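Local structure of metallopeptidase containing co-catalytic metalloactive site (Shewanella denitrificans OS217, 3B2Y) at residues Gln187-Phe192 against Val221-Phe226; Tyr181-Thr186 against Lys240-Ser245; Gly201-Leu206 against Arg256-Ser261. The protein probably acts as a zinc-dependent hydrolase of the M14 metallocarboxypeptidase family, and carries a nickel ion in its metal site in this crystal. One frame throughout, in Å; residues are numbered along the deposited sequence.

Contact 1: residues Gln187-Phe192 against Val221-Phe226; sequences QTPGRF and VIFNHF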
loop_
_atom_site.group_PDB
_atom_site.type_symbol
_atom_site.label_atom_id
_atom_site.label_comp_id
_atom_site.label_asym_id
_atom_site.label_seq_id
_atom_site.Cartn_x
_atom_site.Cartn_y
_atom_site.Cartn_z
ATOM N N GLN A 187 15.402 16.969 -7.850
ATOM C CA GLN A 187 16.714 16.531 -7.328
ATOM C C GLN A 187 16.635 16.007 -5.919
ATOM O O GLN A 187 17.238 14.971 -5.585
ATOM C CB GLN A 187 17.717 17.713 -7.296
ATOM C CG GLN A 187 18.081 18.266 -8.636
ATOM C CD GLN A 187 18.059 17.200 -9.679
ATOM O OE1 GLN A 187 18.854 16.254 -9.638
ATOM N NE2 GLN A 187 17.103 17.303 -10.602
ATOM N N THR A 188 15.892 16.750 -5.107
ATOM C CA THR A 188 15.856 16.605 -3.660
ATOM C C THR A 188 14.411 16.335 -3.261
ATOM O O THR A 188 13.496 16.738 -3.976
ATOM C CB THR A 188 16.404 17.915 -2.989
ATOM O OG1 THR A 188 17.839 17.872 -2.976
ATOM C CG2 THR A 188 15.916 18.111 -1.544
ATOM N N PRO A 189 14.184 15.596 -2.155
ATOM C CA PRO A 189 12.813 15.372 -1.711
ATOM C C PRO A 189 12.148 16.686 -1.377
ATOM O O PRO A 189 12.814 17.565 -0.823
ATOM C CB PRO A 189 12.995 14.555 -0.434
ATOM C CG PRO A 189 14.313 13.939 -0.568
ATOM C CD PRO A 189 15.149 14.891 -1.297
ATOM N N GLY A 190 10.862 16.823 -1.702
ATOM C CA GLY A 190 10.102 18.025 -1.349
ATOM C C GLY A 190 9.057 17.775 -0.301
ATOM O O GLY A 190 9.095 16.747 0.429
ATOM N N ARG A 191 8.050 18.656 -0.282
ATOM C CA ARG A 191 6.961 18.548 0.713
ATOM C C ARG A 191 6.207 17.223 0.657
ATOM O O ARG A 191 5.728 16.718 1.689
ATOM C CB ARG A 191 6.002 19.769 0.659
ATOM C CG ARG A 191 6.285 20.809 1.714
ATOM N N PHE A 192 6.039 16.653 -0.535
ATOM C CA PHE A 192 5.376 15.333 -0.654
ATOM C C PHE A 192 6.044 14.320 0.275
ATOM O O PHE A 192 5.377 13.705 1.133
ATOM C CB PHE A 192 5.356 14.852 -2.125
ATOM C CG PHE A 192 4.854 13.461 -2.310
ATOM C CD1 PHE A 192 3.509 13.173 -2.233
ATOM C CD2 PHE A 192 5.734 12.418 -2.558
ATOM C CE1 PHE A 192 3.039 11.841 -2.380
ATOM C CE2 PHE A 192 5.285 11.135 -2.717
ATOM C CZ PHE A 192 3.894 10.852 -2.623
ATOM N N VAL A 221 13.998 8.880 4.702
ATOM C CA VAL A 221 13.558 8.873 3.319
ATOM C C VAL A 221 14.597 8.147 2.477
ATOM O O VAL A 221 15.807 8.315 2.707
ATOM C CB VAL A 221 13.354 10.308 2.806
ATOM C CG1 VAL A 221 13.012 10.307 1.316
ATOM C CG2 VAL A 221 12.213 10.969 3.600
ATOM N N ILE A 222 14.123 7.254 1.599
ATOM C CA ILE A 222 14.935 6.723 0.494
ATOM C C ILE A 222 14.373 7.320 -0.797
ATOM O O ILE A 222 13.215 7.078 -1.132
ATOM C CB ILE A 222 14.864 5.181 0.453
ATOM C CG1 ILE A 222 15.585 4.575 1.657
ATOM C CG2 ILE A 222 15.426 4.612 -0.878
ATOM C CD1 ILE A 222 14.778 3.342 2.248
ATOM N N PHE A 223 15.188 8.077 -1.523
ATOM C CA PHE A 223 14.655 8.905 -2.594
ATOM C C PHE A 223 15.037 8.448 -4.015
ATOM O O PHE A 223 16.209 8.305 -4.349
ATOM C CB PHE A 223 15.119 10.335 -2.363
ATOM C CG PHE A 223 14.487 11.334 -3.272
ATOM C CD1 PHE A 223 13.135 11.553 -3.235
ATOM C CD2 PHE A 223 15.274 12.110 -4.132
ATOM C CE1 PHE A 223 12.544 12.503 -4.053
ATOM C CE2 PHE A 223 14.680 13.052 -4.954
ATOM C CZ PHE A 223 13.296 13.225 -4.906
ATOM N N ASN A 224 14.024 8.229 -4.847
ATOM C CA ASN A 224 14.238 7.956 -6.257
ATOM C C ASN A 224 15.128 6.750 -6.494
ATOM O O ASN A 224 15.945 6.747 -7.401
ATOM C CB ASN A 224 14.771 9.180 -7.003
ATOM C CG ASN A 224 13.656 10.150 -7.427
ATOM O OD1 ASN A 224 12.475 9.826 -7.365
ATOM N ND2 ASN A 224 14.044 11.315 -7.888
ATOM N N HIS A 225 14.924 5.720 -5.687
ATOM C CA HIS A 225 15.614 4.446 -5.860
ATOM C C HIS A 225 14.715 3.531 -6.737
ATOM O O HIS A 225 13.758 2.995 -6.264
ATOM C CB HIS A 225 15.833 3.800 -4.489
ATOM C CG HIS A 225 16.364 2.396 -4.553
ATOM N ND1 HIS A 225 17.712 2.111 -4.636
ATOM C CD2 HIS A 225 15.723 1.193 -4.540
ATOM C CE1 HIS A 225 17.881 0.796 -4.668
ATOM N NE2 HIS A 225 16.689 0.216 -4.622
ATOM N N PHE A 226 15.047 3.395 -8.001
ATOM C CA PHE A 226 14.279 2.558 -8.906
ATOM C C PHE A 226 14.675 1.095 -8.890
ATOM O O PHE A 226 15.811 0.750 -8.862
ATOM C CB PHE A 226 14.268 3.109 -10.305
ATOM C CG PHE A 226 13.530 4.384 -10.442
ATOM C CD1 PHE A 226 14.091 5.568 -10.061
ATOM C CD2 PHE A 226 12.257 4.415 -10.965
ATOM C CE1 PHE A 226 13.409 6.735 -10.177
ATOM C CE2 PHE A 226 11.601 5.584 -11.080
ATOM C CZ PHE A 226 12.184 6.743 -10.689
#

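Contact 2: residues Tyr181-Thr186 against Lys240-Ser245; sequences YSFEPT and KLAACS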
loop_
_atom_site.group_PDB
_atom_site.type_symbol
_atom_site.label_atom_id
_atom_site.label_comp_id
_atom_site.label_asym_id
_atom_site.label_seq_id
_atom_site.Cartn_x
_atom_site.Cartn_y
_atom_site.Cartn_z
ATOM N N TYR A 181 10.022 5.181 1.210
ATOM C CA TYR A 181 10.616 5.351 -0.116
ATOM C C TYR A 181 9.843 6.427 -0.855
ATOM O O TYR A 181 8.633 6.425 -0.820
ATOM C CB TYR A 181 10.437 4.083 -0.937
ATOM C CG TYR A 181 11.187 2.880 -0.479
ATOM C CD1 TYR A 181 10.650 2.003 0.459
ATOM C CD2 TYR A 181 12.409 2.580 -1.028
ATOM C CE1 TYR A 181 11.327 0.887 0.840
ATOM C CE2 TYR A 181 13.090 1.457 -0.674
ATOM C CZ TYR A 181 12.566 0.611 0.258
ATOM O OH TYR A 181 13.308 -0.509 0.615
ATOM N N SER A 182 10.494 7.304 -1.586
ATOM C CA SER A 182 9.744 8.305 -2.339
ATOM C C SER A 182 10.336 8.555 -3.733
ATOM O O SER A 182 11.517 8.358 -3.950
ATOM C CB SER A 182 9.648 9.618 -1.532
ATOM O OG SER A 182 10.762 10.405 -1.723
ATOM N N PHE A 183 9.484 9.016 -4.644
ATOM C CA PHE A 183 9.835 9.367 -6.034
ATOM C C PHE A 183 9.154 10.708 -6.344
ATOM O O PHE A 183 7.941 10.844 -6.218
ATOM C CB PHE A 183 9.365 8.286 -7.023
ATOM C CG PHE A 183 9.793 6.854 -6.662
ATOM C CD1 PHE A 183 9.168 6.155 -5.623
ATOM C CD2 PHE A 183 10.798 6.239 -7.341
ATOM C CE1 PHE A 183 9.551 4.868 -5.302
ATOM C CE2 PHE A 183 11.174 4.975 -7.013
ATOM C CZ PHE A 183 10.539 4.290 -5.998
ATOM N N GLU A 184 9.956 11.708 -6.694
ATOM C CA GLU A 184 9.469 12.989 -7.214
ATOM C C GLU A 184 10.341 13.360 -8.397
ATOM O O GLU A 184 11.527 12.984 -8.436
ATOM C CB GLU A 184 9.556 14.116 -6.165
ATOM C CG GLU A 184 8.862 13.760 -4.834
ATOM C CD GLU A 184 8.693 14.954 -3.902
ATOM O OE1 GLU A 184 8.472 16.086 -4.388
ATOM O OE2 GLU A 184 8.788 14.765 -2.670
ATOM N N PRO A 185 9.797 14.144 -9.344
ATOM C CA PRO A 185 10.606 14.606 -10.476
ATOM C C PRO A 185 11.425 15.850 -10.111
ATOM O O PRO A 185 11.284 16.891 -10.737
ATOM C CB PRO A 185 9.547 14.923 -11.538
ATOM C CG PRO A 185 8.402 15.464 -10.733
ATOM C CD PRO A 185 8.421 14.650 -9.428
ATOM N N THR A 186 12.285 15.712 -9.111
ATOM C CA THR A 186 13.092 16.791 -8.577
ATOM C C THR A 186 14.384 16.142 -8.094
ATOM O O THR A 186 14.431 14.911 -7.935
ATOM C CB THR A 186 12.371 17.545 -7.387
ATOM O OG1 THR A 186 12.127 16.652 -6.295
ATOM C CG2 THR A 186 11.045 18.158 -7.832
ATOM N N LYS A 240 3.068 11.074 -11.218
ATOM C CA LYS A 240 3.767 12.298 -10.881
ATOM C C LYS A 240 4.524 12.231 -9.549
ATOM O O LYS A 240 5.544 12.894 -9.383
ATOM C CB LYS A 240 2.757 13.470 -10.893
ATOM C CG LYS A 240 2.120 13.624 -12.262
ATOM C CD LYS A 240 1.210 14.836 -12.355
ATOM C CE LYS A 240 0.660 14.964 -13.769
ATOM N NZ LYS A 240 -0.124 16.203 -13.925
ATOM N N LEU A 241 4.001 11.446 -8.615
ATOM C CA LEU A 241 4.568 11.324 -7.274
ATOM C C LEU A 241 4.235 9.873 -6.801
ATOM O O LEU A 241 3.227 9.266 -7.194
ATOM C CB LEU A 241 3.938 12.346 -6.319
ATOM C CG LEU A 241 4.021 13.845 -6.510
ATOM C CD1 LEU A 241 3.066 14.602 -5.567
ATOM C CD2 LEU A 241 5.461 14.228 -6.332
ATOM N N ALA A 242 5.188 9.276 -6.098
ATOM C CA ALA A 242 4.965 7.979 -5.509
ATOM C C ALA A 242 5.652 7.845 -4.191
ATOM O O ALA A 242 6.731 8.384 -3.965
ATOM C CB ALA A 242 5.369 6.788 -6.484
ATOM N N ALA A 243 5.066 7.025 -3.340
ATOM C CA ALA A 243 5.746 6.681 -2.091
ATOM C C ALA A 243 5.422 5.260 -1.668
ATOM O O ALA A 243 4.412 4.718 -2.006
ATOM C CB ALA A 243 5.377 7.670 -0.961
ATOM N N CYS A 244 6.336 4.672 -0.920
ATOM C CA CYS A 244 6.078 3.389 -0.282
ATOM C C CYS A 244 6.405 3.569 1.184
ATOM O O CYS A 244 7.580 3.809 1.527
ATOM C CB CYS A 244 6.967 2.352 -0.935
ATOM S SG CYS A 244 6.932 0.736 -0.154
ATOM N N SER A 245 5.388 3.559 2.043
ATOM C CA SER A 245 5.668 3.670 3.472
ATOM C C SER A 245 6.080 2.310 4.007
ATOM O O SER A 245 5.632 1.243 3.522
ATOM C CB SER A 245 4.474 4.218 4.224
ATOM O OG SER A 245 3.302 3.530 3.887
#

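Contact 3: residues Gly201-Leu206 against Arg256-Ser261; sequences GQYFKL and RVQANS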
loop_
_atom_site.group_PDB
_atom_site.type_symbol
_atom_site.label_atom_id
_atom_site.label_comp_id
_atom_site.label_asym_id
_atom_site.label_seq_id
_atom_site.Cartn_x
_atom_site.Cartn_y
_atom_site.Cartn_z
ATOM N N GLY A 201 6.459 9.586 11.306
ATOM C CA GLY A 201 7.224 10.028 12.490
ATOM C C GLY A 201 6.428 10.411 13.751
ATOM O O GLY A 201 6.975 10.437 14.845
ATOM N N GLN A 202 5.145 10.701 13.626
ATOM C CA GLN A 202 4.256 10.941 14.774
ATOM C C GLN A 202 4.047 9.642 15.587
ATOM O O GLN A 202 3.767 9.683 16.785
ATOM C CB GLN A 202 2.862 11.455 14.331
ATOM C CG GLN A 202 2.786 12.670 13.387
ATOM C CD GLN A 202 1.446 12.746 12.587
ATOM O OE1 GLN A 202 0.928 11.734 12.023
ATOM N NE2 GLN A 202 0.900 13.968 12.506
ATOM N N TYR A 203 4.203 8.492 14.927
ATOM C CA TYR A 203 3.945 7.191 15.524
ATOM C C TYR A 203 5.206 6.422 15.963
ATOM O O TYR A 203 5.189 5.739 16.985
ATOM C CB TYR A 203 3.108 6.336 14.565
ATOM C CG TYR A 203 1.696 6.829 14.463
ATOM C CD1 TYR A 203 0.717 6.419 15.372
ATOM C CD2 TYR A 203 1.341 7.753 13.486
ATOM C CE1 TYR A 203 -0.606 6.921 15.272
ATOM C CE2 TYR A 203 0.044 8.242 13.380
ATOM C CZ TYR A 203 -0.923 7.829 14.268
ATOM O OH TYR A 203 -2.208 8.337 14.151
ATOM N N PHE A 204 6.272 6.503 15.166
ATOM C CA PHE A 204 7.504 5.732 15.403
ATOM C C PHE A 204 8.723 6.600 15.191
ATOM O O PHE A 204 8.641 7.638 14.548
ATOM C CB PHE A 204 7.595 4.504 14.474
ATOM C CG PHE A 204 6.361 3.655 14.472
ATOM C CD1 PHE A 204 6.049 2.871 15.582
ATOM C CD2 PHE A 204 5.508 3.668 13.390
ATOM C CE1 PHE A 204 4.892 2.082 15.591
ATOM C CE2 PHE A 204 4.348 2.874 13.381
ATOM C CZ PHE A 204 4.039 2.107 14.519
ATOM N N LYS A 205 9.848 6.172 15.752
ATOM C CA LYS A 205 11.137 6.807 15.494
ATOM C C LYS A 205 11.519 6.502 14.059
ATOM O O LYS A 205 11.257 5.381 13.557
ATOM C CB LYS A 205 12.214 6.315 16.478
ATOM C CG LYS A 205 12.199 7.082 17.800
ATOM N N LEU A 206 12.057 7.527 13.405
ATOM C CA LEU A 206 12.587 7.449 12.040
ATOM C C LEU A 206 13.863 6.642 12.016
ATOM O O LEU A 206 14.747 6.803 12.915
ATOM C CB LEU A 206 12.938 8.856 11.500
ATOM C CG LEU A 206 11.769 9.812 11.358
ATOM C CD1 LEU A 206 12.255 11.089 10.709
ATOM C CD2 LEU A 206 10.590 9.156 10.589
ATOM N N ARG A 256 0.426 0.287 14.239
ATOM C CA ARG A 256 0.852 0.237 12.837
ATOM C C ARG A 256 -0.313 0.486 11.926
ATOM O O ARG A 256 -0.155 1.192 10.957
ATOM C CB ARG A 256 1.493 -1.115 12.481
ATOM C CG ARG A 256 2.976 -1.225 12.959
ATOM C CD ARG A 256 3.272 -2.594 13.535
ATOM N NE ARG A 256 2.981 -3.639 12.572
ATOM C CZ ARG A 256 2.879 -4.930 12.879
ATOM N NH1 ARG A 256 3.100 -5.337 14.111
ATOM N NH2 ARG A 256 2.507 -5.811 11.979
ATOM N N VAL A 257 -1.476 0.005 12.334
ATOM C CA VAL A 257 -2.726 0.214 11.606
ATOM C C VAL A 257 -3.024 1.686 11.585
ATOM O O VAL A 257 -3.279 2.245 10.511
ATOM C CB VAL A 257 -3.879 -0.593 12.246
ATOM C CG1 VAL A 257 -5.213 -0.181 11.646
ATOM C CG2 VAL A 257 -3.628 -2.130 12.055
ATOM N N GLN A 258 -2.882 2.324 12.748
ATOM C CA GLN A 258 -3.083 3.760 12.878
ATOM C C GLN A 258 -2.114 4.586 12.041
ATOM O O GLN A 258 -2.533 5.537 11.392
ATOM C CB GLN A 258 -3.047 4.189 14.359
ATOM C CG GLN A 258 -4.280 3.708 15.106
ATOM C CD GLN A 258 -4.113 3.776 16.631
ATOM O OE1 GLN A 258 -2.997 3.699 17.167
ATOM N NE2 GLN A 258 -5.226 3.945 17.326
ATOM N N ALA A 259 -0.835 4.231 12.060
ATOM C CA ALA A 259 0.188 4.914 11.311
ATOM C C ALA A 259 -0.037 4.821 9.784
ATOM O O ALA A 259 0.117 5.826 9.079
ATOM C CB ALA A 259 1.590 4.402 11.690
ATOM N N ASN A 260 -0.340 3.628 9.300
ATOM C CA ASN A 260 -0.730 3.400 7.877
ATOM C C ASN A 260 -1.913 4.272 7.443
ATOM O O ASN A 260 -1.845 4.970 6.417
ATOM C CB ASN A 260 -1.047 1.933 7.652
ATOM C CG ASN A 260 0.210 1.112 7.355
ATOM O OD1 ASN A 260 0.680 1.076 6.221
ATOM N ND2 ASN A 260 0.752 0.463 8.362
ATOM N N SER A 261 -2.940 4.288 8.264
ATOM C CA SER A 261 -4.118 5.116 8.020
ATOM C C SER A 261 -3.748 6.607 7.972
ATOM O O SER A 261 -4.266 7.340 7.144
ATOM C CB SER A 261 -5.185 4.815 9.099
ATOM O OG SER A 261 -6.396 5.514 8.829
#

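Contact 1: residues Gln187-Phe192 against Val221-Phe226
P189 lies across one face of the F223 ring, a proline-aromatic CH-pi contact between the loop that leads into helix 191-201 and the edge strand 221-223 of the mixed sheet of this M14 peptidase fold. CG of P189 stands 3.9 Å from the centroid of the F223 ring, 19° off the ring normal, and CA of P189 comes within 3.7 Å of CE1 of F223. The F223 ring reaches the proline because CG is anti to the backbone N (chi1 -172°), which swings the ring out beside its own carbonyl carbon. The opposite face of the ring is covered by the amide carbon CG of N224, 3.9 Å above the plane, so the phenyl is sandwiched between proline and asparagine, which should limit its rotation. The N224 amide is itself fixed, ND2 bonding to the carbonyl oxygen of E184. V221 only flanks this tight centre: its CG1 is 4.3 Å from CG of P189. The packing thins toward Q187 and T188, exposed residues whose CB atoms point away from the strand, leaving backbone alone to meet the ring; both touch a crystal neighbour. Behind the proline, G190 is the N-cap of the helix, and its N bonds to OE2 of E184. At the outer rim, the carbonyl O of Q187 lies near the ring plane, 3.3 Å from CE2 of F223.

Contact 2: residues Tyr181-Thr186 against Lys240-Ser245
F183 and A242 form the apolar centre, with CD1 of the phenyl ring 3.9 Å from CB of A242 on the face of the sheet that also carries Y181 and C244. Further along this face CB of Y181 meets CB of C244, also at 3.9 Å, while SG of C244 lies oblique to the tyrosine ring, 5.0 Å from its centroid. SG is anti to the backbone N (chi1 173°), which turns the sulfur toward CD1 of Y181. Beneath these side chains run two antiparallel strands, their axes 4.6 Å apart. Y181 and C244 form one hydrogen-bonded pair and F183 and A242 another; S182 and A243 between them are non-hydrogen-bonded. Four backbone bonds join the two pairs, the longest from A242 N to F183 O at 3.2 Å. Beyond the strands, CD2 of L241 packs on CG of E184 at 3.7 Å, and CD of P185 approaches O of K240. OE2 of E184 bonds to OG of S193, as does OG of S182. Paired main chains thus hold Y181 beside E246, the predicted proton donor/acceptor, and C244 near the nickel ion.

Contact 3: residues Gly201-Leu206 against Arg256-Ser261
Y203 and F204 straddle the methyl group of A259, wedging the loop after helix 191-201 against helix 253-271, the C-terminal helix of the M14 peptidase fold. Y203 comes first and lies with one ring face on the helix backbone: CA of A259 makes a CH-pi contact, 3.9 Å from the ring centroid and 17° off the normal, and C of Q258 sits over the rim of the same face. CG of Y203 rests 3.7 Å from CB of A259, while CE1 touches CB of Q258 at 3.8 Å; the Y203 and Q258 side chains cross at about a right angle. The ring lies here because CG is beside the backbone N, anti to the carbonyl carbon (chi1 -71°). Y203 O is held by R255 NE. F204 follows and is buried, its CE2 3.6 Å from CB of A259 and its CZ 3.8 Å from CG of R256, both approached obliquely. CB of Y203 lies over one face of the F204 ring. Of the R256 side chain, CG is what meets F204: the chain bends at chi2 and chi3, and its guanidinium pairs with E171 and makes a cation-pi contact with W13. R256 O accepts two bonds from N260, one turn further along the helix, through N and through ND2 from opposite faces of its carbonyl plane, the latter 2.8 Å long with an N-H...O angle of 160°.

Of the segments in these contacts 181-186 comes first; contact 2 closes the long loop from it to 240-245, joining strand 179-183 to strand 242-248. Contact 1 is nested inside that loop, bringing the loop that leads into helix 191-201 against edge strand 221-223. These two contacts touch, S182 N and O bonding to I222 O and N224 N, so strands 221-223, 179-183 and 242-248 lie side by side in one sheet. Contact 3 crosses both: it starts at 201-206, inside their loops, and ends at 256-261, beyond them, tying the loop after helix 191-201 to helix 253-271. It meets contact 2 only through loose packing of S245 on N260, and does not touch contact 1.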